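Local coordinates for protein DMATS type aromatic prenyltransferase (Streptomyces coelicolor, PDB 6ZS0) that probably transfers a dimethylallyl group to C5 of the indole ring of tryptophan, as a bacterial aromatic prenyltransferase with an ABBA-barrel fold, at residues Thr89-Ala92 / Asp93-Arg96; Asp117-Leu120 / Asp121-Pro125. All coordinates share one frame; numbering follows the deposited sequence.

Contact 1: Thr89-Ala92 / Asp93-Arg96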
ATOM      1  N   THR A  89       9.481  -7.115 -19.920  1.00 22.09           N
ATOM      2  CA  THR A  89      10.861  -6.759 -20.329  1.00 22.86           C
ATOM      3  C   THR A  89      11.016  -5.243 -20.447  1.00 21.75           C
ATOM      4  O   THR A  89      12.156  -4.775 -20.658  1.00 22.89           O
ATOM      5  CB  THR A  89      11.259  -7.466 -21.629  1.00 24.02           C
ATOM      6  OG1 THR A  89      10.283  -7.213 -22.642  1.00 25.18           O
ATOM      7  CG2 THR A  89      11.363  -8.956 -21.425  1.00 25.03           C
ATOM      8  N   SER A  90       9.936  -4.482 -20.293  1.00 19.41           N
ATOM      9  CA  SER A  90       9.961  -3.013 -20.366  1.00 18.52           C
ATOM     10  C   SER A  90       8.878  -2.453 -19.450  1.00 17.36           C
ATOM     11  O   SER A  90       7.884  -3.153 -19.172  1.00 16.82           O
ATOM     12  CB  SER A  90       9.775  -2.532 -21.787  1.00 18.48           C
ATOM     13  OG  SER A  90       8.439  -2.731 -22.235  1.00 18.00           O
ATOM     14  N   LEU A  91       9.076  -1.247 -18.978  1.00 17.38           N
ATOM     15  CA  LEU A  91       8.066  -0.588 -18.133  1.00 16.84           C
ATOM     16  C   LEU A  91       6.765  -0.386 -18.944  1.00 16.52           C
ATOM     17  O   LEU A  91       5.654  -0.510 -18.355  1.00 15.93           O
ATOM     18  CB  LEU A  91       8.671   0.698 -17.602  1.00 17.31           C
ATOM     19  CG  LEU A  91       7.882   1.410 -16.538  1.00 17.88           C
ATOM     20  CD1 LEU A  91       7.565   0.467 -15.374  1.00 17.46           C
ATOM     21  CD2 LEU A  91       8.667   2.616 -16.065  1.00 18.27           C
ATOM     22  N   ALA A  92       6.851  -0.101 -20.233  1.00 16.45           N
ATOM     23  CA  ALA A  92       5.665   0.012 -21.094  1.00 16.57           C
ATOM     24  C   ALA A  92       4.888  -1.305 -21.086  1.00 16.35           C
ATOM     25  O   ALA A  92       3.633  -1.265 -20.904  1.00 15.86           O
ATOM     26  CB  ALA A  92       6.073   0.408 -22.482  1.00 17.21           C
ATOM     27  N   ASP A  93       5.556  -2.441 -21.245  1.00 16.74           N
ATOM     28  CA  ASP A  93       4.825  -3.731 -21.274  1.00 17.14           C
ATOM     29  C   ASP A  93       4.363  -4.079 -19.856  1.00 15.60           C
ATOM     30  O   ASP A  93       3.330  -4.724 -19.721  1.00 14.60           O
ATOM     31  CB  ASP A  93       5.636  -4.838 -21.909  1.00 19.20           C
ATOM     32  CG  ASP A  93       5.609  -4.787 -23.429  1.00 21.56           C
ATOM     33  OD1 ASP A  93       4.852  -3.957 -23.995  1.00 24.26           O
ATOM     34  OD2 ASP A  93       6.301  -5.604 -24.013  1.00 25.02           O
ATOM     35  N   ASN A  94       5.086  -3.623 -18.834  1.00 14.46           N
ATOM     36  CA  ASN A  94       4.675  -3.804 -17.427  1.00 14.06           C
ATOM     37  C   ASN A  94       3.301  -3.125 -17.255  1.00 13.71           C
ATOM     38  O   ASN A  94       2.355  -3.759 -16.736  1.00 13.58           O
ATOM     39  CB  ASN A  94       5.761  -3.239 -16.512  1.00 14.06           C
ATOM     40  CG  ASN A  94       5.457  -3.337 -15.028  1.00 14.15           C
ATOM     41  OD1 ASN A  94       4.359  -3.002 -14.578  1.00 14.09           O
ATOM     42  ND2 ASN A  94       6.432  -3.797 -14.266  1.00 15.12           N
ATOM     43  N   GLY A  95       3.200  -1.884 -17.685  1.00 13.80           N
ATOM     44  CA  GLY A  95       1.931  -1.121 -17.638  1.00 14.15           C
ATOM     45  C   GLY A  95       0.840  -1.821 -18.424  1.00 14.91           C
ATOM     46  O   GLY A  95      -0.298  -1.892 -17.922  1.00 14.70           O
ATOM     47  N   ARG A  96       1.150  -2.321 -19.619  0.63 15.71           N
ATOM     48  CA  ARG A  96       0.120  -2.977 -20.474  0.63 16.72           C
ATOM     49  C   ARG A  96      -0.380  -4.242 -19.775  0.63 16.16           C
ATOM     50  O   ARG A  96      -1.634  -4.457 -19.725  0.63 15.68           O
ATOM     51  CB  ARG A  96       0.676  -3.245 -21.872  0.63 18.36           C
ATOM     52  CG  ARG A  96       0.826  -1.994 -22.717  0.63 20.16           C
ATOM     53  CD  ARG A  96       1.380  -2.318 -24.100  0.63 21.80           C
ATOM     54  NE  ARG A  96       0.474  -3.185 -24.855  0.63 22.95           N
ATOM     55  CZ  ARG A  96       0.833  -4.161 -25.693  0.63 24.10           C
ATOM     56  NH1 ARG A  96       2.108  -4.462 -25.906  0.63 24.97           N
ATOM     57  NH2 ARG A  96      -0.112  -4.857 -26.300  0.63 24.85           N
TER
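At the N-terminus of helix 91-109, Ser90 is the N-cap residue, and its hydroxyl reaches forward to accept the backbone N-H of Asp93. The bond from Asp93 N to Ser90 OG measures 3.1 Å and is fairly straight, 158° at the hydrogen. What directs the hydroxyl there is a chi1 of 72°, which sets OG between the backbone N and carbonyl carbon of Ser90; the extended backbone of this residue is the usual one at an N-cap. Asp93 also packs against the cap, its CB lying 3.5 Å from Ser90 OG. Behind the cap the regular alpha-helical pattern starts at once: Asn94 N donates to Ser90 O at 2.9 Å, Gly95 N to Leu91 O at 2.9 Å and Arg96 N to Ala92 O at 3.0 Å. The helix is one of those outside the ten-stranded antiparallel barrel of the ABBA fold, and the cap follows the loop that leaves strand 77-82. Near the chain's surface, in one of two modelled positions, Arg96, bent at chi3 (63°), brings NH1 to 3.4 Å from Asp93 OD1, a long and weak salt bridge that is in doubt for the other position. The carboxylate of Asp93, in the first turn, is probably favoured by the helix dipole. On another side of the helix Leu91 CD1 comes only to 4.3 Å from Asn94 CB, while the leucine also packs on Pro128 and Ala133. Asn94 is buried, and its side chain touches Glu83.

Contact 2: Asp117-Leu120 / Asp121-Pro125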
ATOM      1  N   ASP A 117     -10.094   4.768 -17.437  1.00 23.00           N
ATOM      2  CA  ASP A 117      -9.959   5.021 -18.893  1.00 24.34           C
ATOM      3  C   ASP A 117      -9.711   6.500 -19.162  1.00 23.98           C
ATOM      4  O   ASP A 117      -8.909   6.800 -20.042  1.00 23.07           O
ATOM      5  CB  ASP A 117     -11.194   4.521 -19.631  1.00 25.55           C
ATOM      6  CG  ASP A 117     -11.250   3.012 -19.758  1.00 27.66           C
ATOM      7  OD1 ASP A 117     -10.199   2.350 -19.560  1.00 28.69           O
ATOM      8  OD2 ASP A 117     -12.334   2.509 -20.083  1.00 31.22           O
ATOM      9  N   GLU A 118     -10.358   7.373 -18.400  1.00 24.04           N
ATOM     10  CA  GLU A 118     -10.202   8.844 -18.463  1.00 25.82           C
ATOM     11  C   GLU A 118      -8.743   9.256 -18.241  1.00 24.48           C
ATOM     12  O   GLU A 118      -8.407  10.357 -18.685  1.00 25.09           O
ATOM     13  CB  GLU A 118     -11.086   9.534 -17.421  1.00 28.10           C
ATOM     14  CG  GLU A 118     -12.534   9.548 -17.782  1.00 31.07           C
ATOM     15  CD  GLU A 118     -12.906  10.555 -18.860  1.00 34.01           C
ATOM     16  OE1 GLU A 118     -12.025  11.399 -19.242  1.00 35.90           O
ATOM     17  OE2 GLU A 118     -14.060  10.499 -19.317  1.00 37.31           O
ATOM     18  N   LEU A 119      -7.909   8.406 -17.609  1.00 22.84           N
ATOM     19  CA  LEU A 119      -6.535   8.784 -17.152  1.00 22.86           C
ATOM     20  C   LEU A 119      -5.427   8.102 -17.951  1.00 21.78           C
ATOM     21  O   LEU A 119      -4.265   8.493 -17.745  1.00 21.73           O
ATOM     22  CB  LEU A 119      -6.380   8.394 -15.682  1.00 23.00           C
ATOM     23  CG  LEU A 119      -7.330   9.080 -14.712  1.00 23.74           C
ATOM     24  CD1 LEU A 119      -6.939   8.753 -13.291  1.00 24.35           C
ATOM     25  CD2 LEU A 119      -7.378  10.577 -14.923  1.00 24.68           C
ATOM     26  N   LEU A 120      -5.721   7.111 -18.794  1.00 21.80           N
ATOM     27  CA  LEU A 120      -4.665   6.188 -19.303  1.00 22.51           C
ATOM     28  C   LEU A 120      -3.622   6.914 -20.157  1.00 22.87           C
ATOM     29  O   LEU A 120      -2.448   6.526 -20.098  1.00 22.64           O
ATOM     30  CB  LEU A 120      -5.311   5.045 -20.090  1.00 23.04           C
ATOM     31  CG  LEU A 120      -6.090   4.039 -19.251  1.00 23.37           C
ATOM     32  CD1 LEU A 120      -6.548   2.899 -20.117  1.00 23.78           C
ATOM     33  CD2 LEU A 120      -5.270   3.522 -18.072  1.00 23.55           C
ATOM     34  N   ASP A 121      -4.006   7.904 -20.959  1.00 23.38           N
ATOM     35  CA  ASP A 121      -3.009   8.619 -21.789  1.00 24.32           C
ATOM     36  C   ASP A 121      -2.022   9.368 -20.889  1.00 23.59           C
ATOM     37  O   ASP A 121      -0.839   9.490 -21.289  1.00 24.92           O
ATOM     38  CB  ASP A 121      -3.638   9.582 -22.780  1.00 25.45           C
ATOM     39  CG  ASP A 121      -4.498  10.609 -22.103  1.00 26.78           C
ATOM     40  OD1 ASP A 121      -5.473  10.193 -21.462  1.00 27.69           O
ATOM     41  OD2 ASP A 121      -4.165  11.794 -22.190  1.00 28.28           O
ATOM     42  N   LEU A 122      -2.465   9.856 -19.725  1.00 21.88           N
ATOM     43  CA  LEU A 122      -1.578  10.584 -18.783  1.00 21.35           C
ATOM     44  C   LEU A 122      -0.584   9.602 -18.169  1.00 20.17           C
ATOM     45  O   LEU A 122       0.589   9.985 -17.990  1.00 19.60           O
ATOM     46  CB  LEU A 122      -2.383  11.236 -17.663  1.00 22.03           C
ATOM     47  CG  LEU A 122      -3.325  12.371 -18.058  1.00 22.89           C
ATOM     48  CD1 LEU A 122      -4.218  12.716 -16.894  1.00 23.29           C
ATOM     49  CD2 LEU A 122      -2.550  13.595 -18.513  1.00 23.60           C
ATOM     50  N   PHE A 123      -1.036   8.390 -17.813  1.00 18.39           N
ATOM     51  CA  PHE A 123      -0.290   7.501 -16.891  1.00 18.04           C
ATOM     52  C   PHE A 123       0.362   6.318 -17.602  1.00 18.02           C
ATOM     53  O   PHE A 123       1.270   5.723 -16.991  1.00 17.72           O
ATOM     54  CB  PHE A 123      -1.191   7.093 -15.729  1.00 17.61           C
ATOM     55  CG  PHE A 123      -1.484   8.210 -14.767  1.00 17.64           C
ATOM     56  CD1 PHE A 123      -2.735   8.823 -14.735  1.00 17.90           C
ATOM     57  CD2 PHE A 123      -0.504   8.669 -13.896  1.00 17.31           C
ATOM     58  CE1 PHE A 123      -3.000   9.863 -13.853  1.00 17.89           C
ATOM     59  CE2 PHE A 123      -0.790   9.678 -13.000  1.00 17.71           C
ATOM     60  CZ  PHE A 123      -2.028  10.286 -12.992  1.00 18.07           C
ATOM     61  N   LEU A 124      -0.032   6.000 -18.842  1.00 18.79           N
ATOM     62  CA  LEU A 124       0.570   4.893 -19.638  1.00 20.19           C
ATOM     63  C   LEU A 124       1.028   5.413 -21.000  1.00 21.29           C
ATOM     64  O   LEU A 124       0.524   4.993 -22.046  1.00 22.25           O
ATOM     65  CB  LEU A 124      -0.461   3.769 -19.776  1.00 20.80           C
ATOM     66  CG  LEU A 124      -0.856   3.071 -18.465  1.00 21.11           C
ATOM     67  CD1 LEU A 124      -1.849   1.958 -18.743  1.00 21.58           C
ATOM     68  CD2 LEU A 124       0.341   2.518 -17.705  1.00 21.48           C
ATOM     69  N   PRO A 125       1.969   6.372 -21.028  1.00 21.66           N
ATOM     70  CA  PRO A 125       2.550   6.827 -22.287  1.00 22.83           C
ATOM     71  C   PRO A 125       3.634   5.872 -22.777  1.00 24.78           C
ATOM     72  O   PRO A 125       4.032   4.952 -22.067  1.00 24.25           O
ATOM     73  CB  PRO A 125       3.174   8.166 -21.889  1.00 22.90           C
ATOM     74  CG  PRO A 125       3.658   7.911 -20.452  1.00 22.19           C
ATOM     75  CD  PRO A 125       2.531   7.080 -19.860  1.00 21.59           C
TER
HETATM   76  O   HOH W   1      -7.354   8.373 -21.382  1.00 33.68           O
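With chi1 of -70° in Leu120 and -65° in Leu124, each leucine holds CG beside its own backbone N, and the two side chains run alongside each other, one helical turn apart. Leu120 CD2 touches Leu124 CD1 at 3.8 Å. Leu119 and Phe123 make a similar pair: Leu119 CB lies 3.8 Å from Phe123 CD1, and Leu119 O sits at the ring edge, near its plane. The backbone here is a type I turn from Asp117 to Leu120 leading into the short helix 120-123, which Leu124 ends by leaving helical geometry. Leu119 O takes the N-H of Phe123 at 3.2 Å, in the carbonyl plane, and a weak bond from Leu122 N. Leu120 O is gripped more closely by Leu124 N, at 2.8 Å, and more weakly by Phe123 N, which divides its hydrogen between the two carbonyls. In the ABBA barrel this small helix bridges neighbouring elements: Leu119 and Phe123 face helix 162-175 and strand 191-195, whereas Leu120 and Leu124 lean on Leu99 of helix 91-109. The polar side is tied by Asp121, whose OD1 forms a salt bridge with Arg172; the same guanidinium NH1 also donates to Glu118 O. A water spans the turn, donating to Asp117 O and to Asp121 OD1 at 2.6 Å each.

Overall arrangement
Contacts 1 and 2 both lie about 21 Å from the centre of the chain, their centres about 14 Å apart. Each has a buried side, Asn94 and Gly95 in contact 1, Leu119 and Phe123 in contact 2, and an exposed one, with Arg96 in the first, Glu118 and Asp121 in the second. Contact 1 begins a long helix, contact 2 takes in a whole short helix with its leading turn, and they meet where Leu124 CD2 packs on Gly95 CA at 4.0 Å. Residues 89-96 rely on a hydroxyl cap and backbone bonds, with a long Asp93-Arg96 ion pair seen for one modelled arginine position; 117-125 add paired apolar side chains, a salt bridge to helix 162-175 and a bridging water.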